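Local coordinates for hypothetical protein (Staphylococcus aureus subsp. aureus, PDB 2IL5) that is of unknown function but belongs to the Hsp90 ATPase activator homologue (AHA1-like) family of the Bet v 1-like clan, whose relatives commonly enclose a pocket, at residues Glu12-Glu17 / Gln141-Tyr146; Thr102-Glu107 / Tyr124-Glu129. All blocks are in the same frame, centred on the assembly; numbering follows the deposited sequence.

Overall arrangement
From the N terminus the chain enters strand 12-22, an outermost strand of the antiparallel sheet, and then runs through two short helices and the strands up to 89-94. Strand 104-112 turns back into strand 118-128, and contact 2 closes this hairpin over only 16 intervening residues. Helix 136-166 follows and meets the first strand in contact 1, which closes a loop of 123 residues, so contact 2 is nested inside contact 1. Strand 118-128 joins them physically: it lies between strands 12-22 and 104-112, and Val14 of contact 1 packs on Val128 of contact 2. Together they tie the N-terminal strand, the hairpin and the last helix into one unit.

Contact 1 of 2, residues Glu12-Glu17 / Gln141-Tyr146; sequences EHVEVE and QKKKEY
Val14 and Tyr146 make the close-packed end of this contact, where strand 12-17 lies against helix 141-146. The CG2 methyl of Val14 comes in at the edge of the Tyr146 ring, near its plane, 3.3 Å from CD2 of the tyrosine. The other methyl, CG1, turns to the helix backbone and sits 3.5 Å from CB of Lys143 and equally close to the carbonyl O of that lysine. With a chi1 of -50°, Val14 puts CG1 beside its own backbone N and CG2 between N and the carbonyl carbon, so each branch reaches a different helix residue. Val14 is buried, and Val128 of the neighbouring strand 118-128 packs on both it and Lys143. The ring of Tyr146 continues past the valine to its hydroxyl, which is hydrogen-bonded to Ser126 and Tyr124 and so is satisfied from the sheet.

The other end is looser and polar. The Lys143 side chain, bent at chi3 (66°), meets that of Glu12 at about a right angle. NZ of Lys143 lies 2.5 Å from OE1 of Glu12, approaching nearly along the C-O axis of that oxygen, in a salt bridge whose exact length, short for such a pair, is doubtful at 2.3 Å resolution. Glu12 is exposed, so the pair sits at the surface; beneath the charges, Glu12 CB lies 3.9 Å from Lys143 CE. His13 points away from the helix, onto Arg125 and Leu127.

The segment axes come within 8.9 Å and run 29° apart. A long C-terminal helix laid across a curved antiparallel sheet in this way is the hallmark of the helix-grip, Bet v 1-like fold.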
loop_
_atom_site.group_PDB
_atom_site.type_symbol
_atom_site.label_atom_id
_atom_site.label_comp_id
_atom_site.label_asym_id
_atom_site.label_seq_id
_atom_site.Cartn_x
_atom_site.Cartn_y
_atom_site.Cartn_z
ATOM N N GLU A 12 14.456 12.822 5.499
ATOM C CA GLU A 12 13.305 13.509 4.904
ATOM C C GLU A 12 12.392 12.473 4.307
ATOM O O GLU A 12 12.814 11.345 4.065
ATOM C CB GLU A 12 13.723 14.491 3.801
ATOM C CG GLU A 12 14.623 15.603 4.260
ATOM C CD GLU A 12 15.407 16.242 3.112
ATOM O OE1 GLU A 12 15.046 16.059 1.931
ATOM O OE2 GLU A 12 16.396 16.948 3.394
ATOM N N HIS A 13 11.146 12.890 4.067
ATOM C CA HIS A 13 10.100 12.041 3.562
ATOM C C HIS A 13 10.055 12.075 2.047
ATOM O O HIS A 13 10.276 13.105 1.445
ATOM C CB HIS A 13 8.744 12.521 4.084
ATOM C CG HIS A 13 8.572 12.378 5.572
ATOM N ND1 HIS A 13 8.253 11.178 6.178
ATOM C CD2 HIS A 13 8.613 13.296 6.566
ATOM C CE1 HIS A 13 8.147 11.358 7.482
ATOM N NE2 HIS A 13 8.353 12.635 7.743
ATOM N N VAL A 14 9.768 10.943 1.420
ATOM C CA VAL A 14 9.181 11.024 0.109
ATOM C C VAL A 14 7.666 10.781 0.215
ATOM O O VAL A 14 7.199 10.025 1.076
ATOM C CB VAL A 14 9.885 10.170 -0.983
ATOM C CG1 VAL A 14 11.407 10.433 -0.978
ATOM C CG2 VAL A 14 9.607 8.751 -0.818
ATOM N N GLU A 15 6.943 11.436 -0.693
ATOM C CA GLU A 15 5.534 11.327 -0.797
ATOM C C GLU A 15 5.112 10.877 -2.177
ATOM O O GLU A 15 5.544 11.430 -3.182
ATOM C CB GLU A 15 4.883 12.668 -0.415
ATOM C CG GLU A 15 5.190 13.019 1.019
ATOM C CD GLU A 15 4.710 14.371 1.425
ATOM O OE1 GLU A 15 5.280 15.373 0.971
ATOM O OE2 GLU A 15 3.757 14.450 2.228
ATOM N N VAL A 16 4.221 9.893 -2.201
ATOM C CA VAL A 16 3.679 9.361 -3.427
ATOM C C VAL A 16 2.184 9.681 -3.471
ATOM O O VAL A 16 1.463 9.461 -2.516
ATOM C CB VAL A 16 4.035 7.822 -3.571
ATOM C CG1 VAL A 16 3.251 7.159 -4.677
ATOM C CG2 VAL A 16 5.577 7.648 -3.816
ATOM N N GLU A 17 1.739 10.238 -4.592
ATOM C CA GLU A 17 0.349 10.601 -4.763
ATOM C C GLU A 17 -0.116 9.943 -6.024
ATOM O O GLU A 17 0.425 10.200 -7.091
ATOM C CB GLU A 17 0.185 12.117 -4.849
ATOM C CG GLU A 17 0.451 12.825 -3.510
ATOM C CD GLU A 17 0.336 14.315 -3.631
ATOM O OE1 GLU A 17 1.210 14.914 -4.297
ATOM O OE2 GLU A 17 -0.624 14.890 -3.074
ATOM N N GLN A 141 19.183 12.569 -5.038
ATOM C CA GLN A 141 19.139 11.457 -5.970
ATOM C C GLN A 141 18.613 10.150 -5.377
ATOM O O GLN A 141 17.894 9.435 -6.056
ATOM C CB GLN A 141 20.504 11.276 -6.708
ATOM C CG GLN A 141 20.878 12.589 -7.498
ATOM C CD GLN A 141 22.304 12.658 -8.171
ATOM O OE1 GLN A 141 22.447 13.285 -9.244
ATOM N NE2 GLN A 141 23.340 12.063 -7.532
ATOM N N LYS A 142 19.000 9.821 -4.134
ATOM C CA LYS A 142 18.477 8.651 -3.423
ATOM C C LYS A 142 16.943 8.752 -3.148
ATOM O O LYS A 142 16.255 7.757 -3.228
ATOM C CB LYS A 142 19.192 8.443 -2.084
ATOM C CG LYS A 142 18.721 7.178 -1.352
ATOM C CD LYS A 142 19.393 6.929 -0.025
ATOM C CE LYS A 142 18.850 5.641 0.658
ATOM N NZ LYS A 142 19.337 5.586 2.044
ATOM N N LYS A 143 16.430 9.938 -2.815
ATOM C CA LYS A 143 14.980 10.135 -2.626
ATOM C C LYS A 143 14.183 10.062 -3.925
ATOM O O LYS A 143 13.090 9.548 -3.923
ATOM C CB LYS A 143 14.672 11.445 -1.933
ATOM C CG LYS A 143 15.326 11.540 -0.558
ATOM C CD LYS A 143 15.446 13.006 -0.189
ATOM C CE LYS A 143 14.092 13.564 -0.008
ATOM N NZ LYS A 143 14.189 15.028 -0.224
ATOM N N LYS A 144 14.744 10.586 -5.013
ATOM C CA LYS A 144 14.150 10.457 -6.314
ATOM C C LYS A 144 14.040 8.986 -6.790
ATOM O O LYS A 144 12.991 8.584 -7.270
ATOM C CB LYS A 144 14.903 11.337 -7.318
ATOM C CG LYS A 144 14.467 11.184 -8.764
ATOM C CD LYS A 144 13.347 12.149 -9.174
ATOM C CE LYS A 144 11.934 11.662 -8.726
ATOM N NZ LYS A 144 10.859 11.874 -9.769
ATOM N N GLU A 145 15.111 8.212 -6.637
ATOM C CA GLU A 145 15.152 6.774 -6.960
ATOM C C GLU A 145 14.136 6.010 -6.122
ATOM O O GLU A 145 13.449 5.122 -6.614
ATOM C CB GLU A 145 16.548 6.180 -6.672
ATOM C CG GLU A 145 17.493 6.065 -7.828
ATOM C CD GLU A 145 18.960 6.420 -7.476
ATOM O OE1 GLU A 145 19.470 6.057 -6.374
ATOM O OE2 GLU A 145 19.595 7.090 -8.324
ATOM N N TYR A 146 14.125 6.314 -4.836
ATOM C CA TYR A 146 13.171 5.725 -3.891
ATOM C C TYR A 146 11.688 6.052 -4.245
ATOM O O TYR A 146 10.856 5.152 -4.294
ATOM C CB TYR A 146 13.525 6.105 -2.424
ATOM C CG TYR A 146 12.629 5.421 -1.449
ATOM C CD1 TYR A 146 12.753 4.049 -1.202
ATOM C CD2 TYR A 146 11.608 6.121 -0.813
ATOM C CE1 TYR A 146 11.887 3.406 -0.320
ATOM C CE2 TYR A 146 10.727 5.489 0.056
ATOM C CZ TYR A 146 10.867 4.142 0.308
ATOM O OH TYR A 146 9.998 3.530 1.200
#

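Contact 2 of 2, residues Thr102-Glu107 / Tyr124-Glu129; sequences TQDVIE and YRSLVE
Val105 and Arg125 form a hydrogen-bonded pair near the open end of this antiparallel hairpin, each giving its N-H to the carbonyl of the other. Val105 N is 3.0 Å from Arg125 O (168° at the hydrogen), and Arg125 N is 2.9 Å from Val105 O. The next pair, Ile106 with Tyr124, is non-hydrogen-bonded; here the CA of Tyr124 makes a CA-H...O contact with Val105 O at 3.2 Å.

The carboxylate of Asp104 faces the hydroxyls of Ser126 and Tyr124. Ser126 donates from OG to Asp104 OD1 at 2.9 Å, arriving from well above the carboxylate plane. Asp104 OD2 lies 3.0 Å from Tyr124 OH, and the ring and carboxylate planes are 77° apart. Tyr124 can reach this oxygen because its CG is anti to the backbone N (chi1 166°), which carries the ring along the sheet toward Asp104. Tyr146 OH is a hydrogen-bond partner of each hydroxyl, so the acid and three hydroxyls gather in one polar cluster.

On the other face of the sheet, Val105 and Arg125 run side by side. Val105 CB lies over the guanidinium face toward its rim, and CG2 of the valine is 3.6 Å from Arg125 NH2, while NH1 is bonded to Tyr123 OH. Near the open end, Thr102 CG2 rests 3.7 Å from Leu127 CB, and a water bridges Gln103 O and Arg125 O only weakly.

Other backbone groups bond outward: Asp104 and Ile106 to Ile94 and Met92 of strand 89-94, Ser126 and Tyr124 to Val14 and Val16 of strand 12-22. Helix 136-166 covers the Tyr124 side, where Phe154 meets that ring edge-to-face and Met150 packs on it.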
loop_
_atom_site.group_PDB
_atom_site.type_symbol
_atom_site.label_atom_id
_atom_site.label_comp_id
_atom_site.label_asym_id
_atom_site.label_seq_id
_atom_site.Cartn_x
_atom_site.Cartn_y
_atom_site.Cartn_z
ATOM N N THR A 102 11.171 3.091 10.982
ATOM C CA THR A 102 9.944 3.928 10.979
ATOM C C THR A 102 8.702 3.283 10.316
ATOM O O THR A 102 8.824 2.273 9.589
ATOM C CB THR A 102 10.238 5.307 10.306
ATOM O OG1 THR A 102 9.014 6.010 10.063
ATOM C CG2 THR A 102 10.983 5.114 8.989
ATOM N N GLN A 103 7.518 3.859 10.592
ATOM C CA GLN A 103 6.297 3.483 9.867
ATOM C C GLN A 103 6.097 4.385 8.662
ATOM O O GLN A 103 6.062 5.628 8.769
ATOM C CB GLN A 103 5.022 3.603 10.708
ATOM C CG GLN A 103 5.056 3.091 12.093
ATOM C CD GLN A 103 4.357 4.061 13.021
ATOM O OE1 GLN A 103 4.948 5.053 13.457
ATOM N NE2 GLN A 103 3.085 3.794 13.315
ATOM N N ASP A 104 5.935 3.751 7.519
ATOM C CA ASP A 104 5.345 4.400 6.393
ATOM C C ASP A 104 3.824 4.569 6.623
ATOM O O ASP A 104 3.174 3.809 7.335
ATOM C CB ASP A 104 5.596 3.627 5.121
ATOM C CG ASP A 104 7.081 3.267 4.916
ATOM O OD1 ASP A 104 7.988 3.966 5.455
ATOM O OD2 ASP A 104 7.312 2.288 4.154
ATOM N N VAL A 105 3.299 5.583 5.962
ATOM C CA VAL A 105 1.907 5.968 6.083
ATOM C C VAL A 105 1.252 5.770 4.738
ATOM O O VAL A 105 1.760 6.213 3.746
ATOM C CB VAL A 105 1.781 7.464 6.576
ATOM C CG1 VAL A 105 0.398 8.048 6.266
ATOM C CG2 VAL A 105 2.144 7.563 8.086
ATOM N N ILE A 106 0.123 5.082 4.736
ATOM C CA ILE A 106 -0.812 5.068 3.599
ATOM C C ILE A 106 -2.134 5.772 3.970
ATOM O O ILE A 106 -2.723 5.482 4.993
ATOM C CB ILE A 106 -1.115 3.601 3.163
ATOM C CG1 ILE A 106 0.109 3.025 2.413
ATOM C CG2 ILE A 106 -2.406 3.518 2.300
ATOM C CD1 ILE A 106 -0.009 1.502 2.056
ATOM N N GLU A 107 -2.578 6.718 3.151
ATOM C CA GLU A 107 -3.932 7.294 3.301
ATOM C C GLU A 107 -4.596 7.205 1.942
ATOM O O GLU A 107 -4.068 7.716 0.972
ATOM C CB GLU A 107 -3.893 8.712 3.814
ATOM C CG GLU A 107 -3.248 8.801 5.193
ATOM C CD GLU A 107 -3.014 10.188 5.711
ATOM O OE1 GLU A 107 -3.154 11.172 4.956
ATOM O OE2 GLU A 107 -2.708 10.310 6.935
ATOM N N TYR A 124 0.987 8.270 0.046
ATOM C CA TYR A 124 1.942 7.492 0.795
ATOM C C TYR A 124 3.109 8.364 1.219
ATOM O O TYR A 124 3.617 9.157 0.411
ATOM C CB TYR A 124 2.432 6.355 -0.076
ATOM C CG TYR A 124 3.672 5.570 0.357
ATOM C CD1 TYR A 124 3.582 4.493 1.249
ATOM C CD2 TYR A 124 4.935 5.869 -0.198
ATOM C CE1 TYR A 124 4.713 3.716 1.585
ATOM C CE2 TYR A 124 6.085 5.136 0.154
ATOM C CZ TYR A 124 5.970 4.058 1.021
ATOM O OH TYR A 124 7.123 3.354 1.344
ATOM N N ARG A 125 3.534 8.191 2.472
ATOM C CA ARG A 125 4.684 8.911 3.028
ATOM C C ARG A 125 5.708 7.928 3.611
ATOM O O ARG A 125 5.350 7.034 4.376
ATOM C CB ARG A 125 4.239 9.889 4.084
ATOM C CG ARG A 125 5.327 10.873 4.392
ATOM C CD ARG A 125 4.973 11.897 5.427
ATOM N NE ARG A 125 4.417 11.410 6.678
ATOM C CZ ARG A 125 3.122 11.506 7.025
ATOM N NH1 ARG A 125 2.195 11.975 6.187
ATOM N NH2 ARG A 125 2.731 11.087 8.204
ATOM N N SER A 126 6.967 8.081 3.222
ATOM C CA SER A 126 8.026 7.217 3.732
ATOM C C SER A 126 9.299 7.988 4.015
ATOM O O SER A 126 9.705 8.798 3.207
ATOM C CB SER A 126 8.368 6.123 2.716
ATOM O OG SER A 126 9.347 5.259 3.276
ATOM N N LEU A 127 9.926 7.719 5.146
ATOM C CA LEU A 127 11.157 8.412 5.551
ATOM C C LEU A 127 12.335 7.807 4.872
ATOM O O LEU A 127 12.512 6.597 4.966
ATOM C CB LEU A 127 11.392 8.260 7.055
ATOM C CG LEU A 127 11.041 9.455 7.886
ATOM C CD1 LEU A 127 11.314 9.081 9.307
ATOM C CD2 LEU A 127 11.905 10.664 7.484
ATOM N N VAL A 128 13.125 8.603 4.164
ATOM C CA VAL A 128 14.354 8.047 3.557
ATOM C C VAL A 128 15.655 8.367 4.360
ATOM O O VAL A 128 15.920 9.465 4.805
ATOM C CB VAL A 128 14.377 8.060 1.960
ATOM C CG1 VAL A 128 13.289 8.933 1.382
ATOM C CG2 VAL A 128 15.804 8.295 1.321
ATOM N N GLU A 129 16.402 7.325 4.634
ATOM C CA GLU A 129 17.558 7.479 5.488
ATOM C C GLU A 129 18.685 8.168 4.720
ATOM O O GLU A 129 18.992 7.823 3.556
ATOM C CB GLU A 129 18.002 6.141 6.046
ATOM C CG GLU A 129 18.438 6.212 7.486
ATOM C CD GLU A 129 17.295 5.971 8.475
ATOM O OE1 GLU A 129 16.168 6.499 8.236
ATOM O OE2 GLU A 129 17.531 5.264 9.499
HETATM O O HOH W 1 6.603 8.558 7.231
#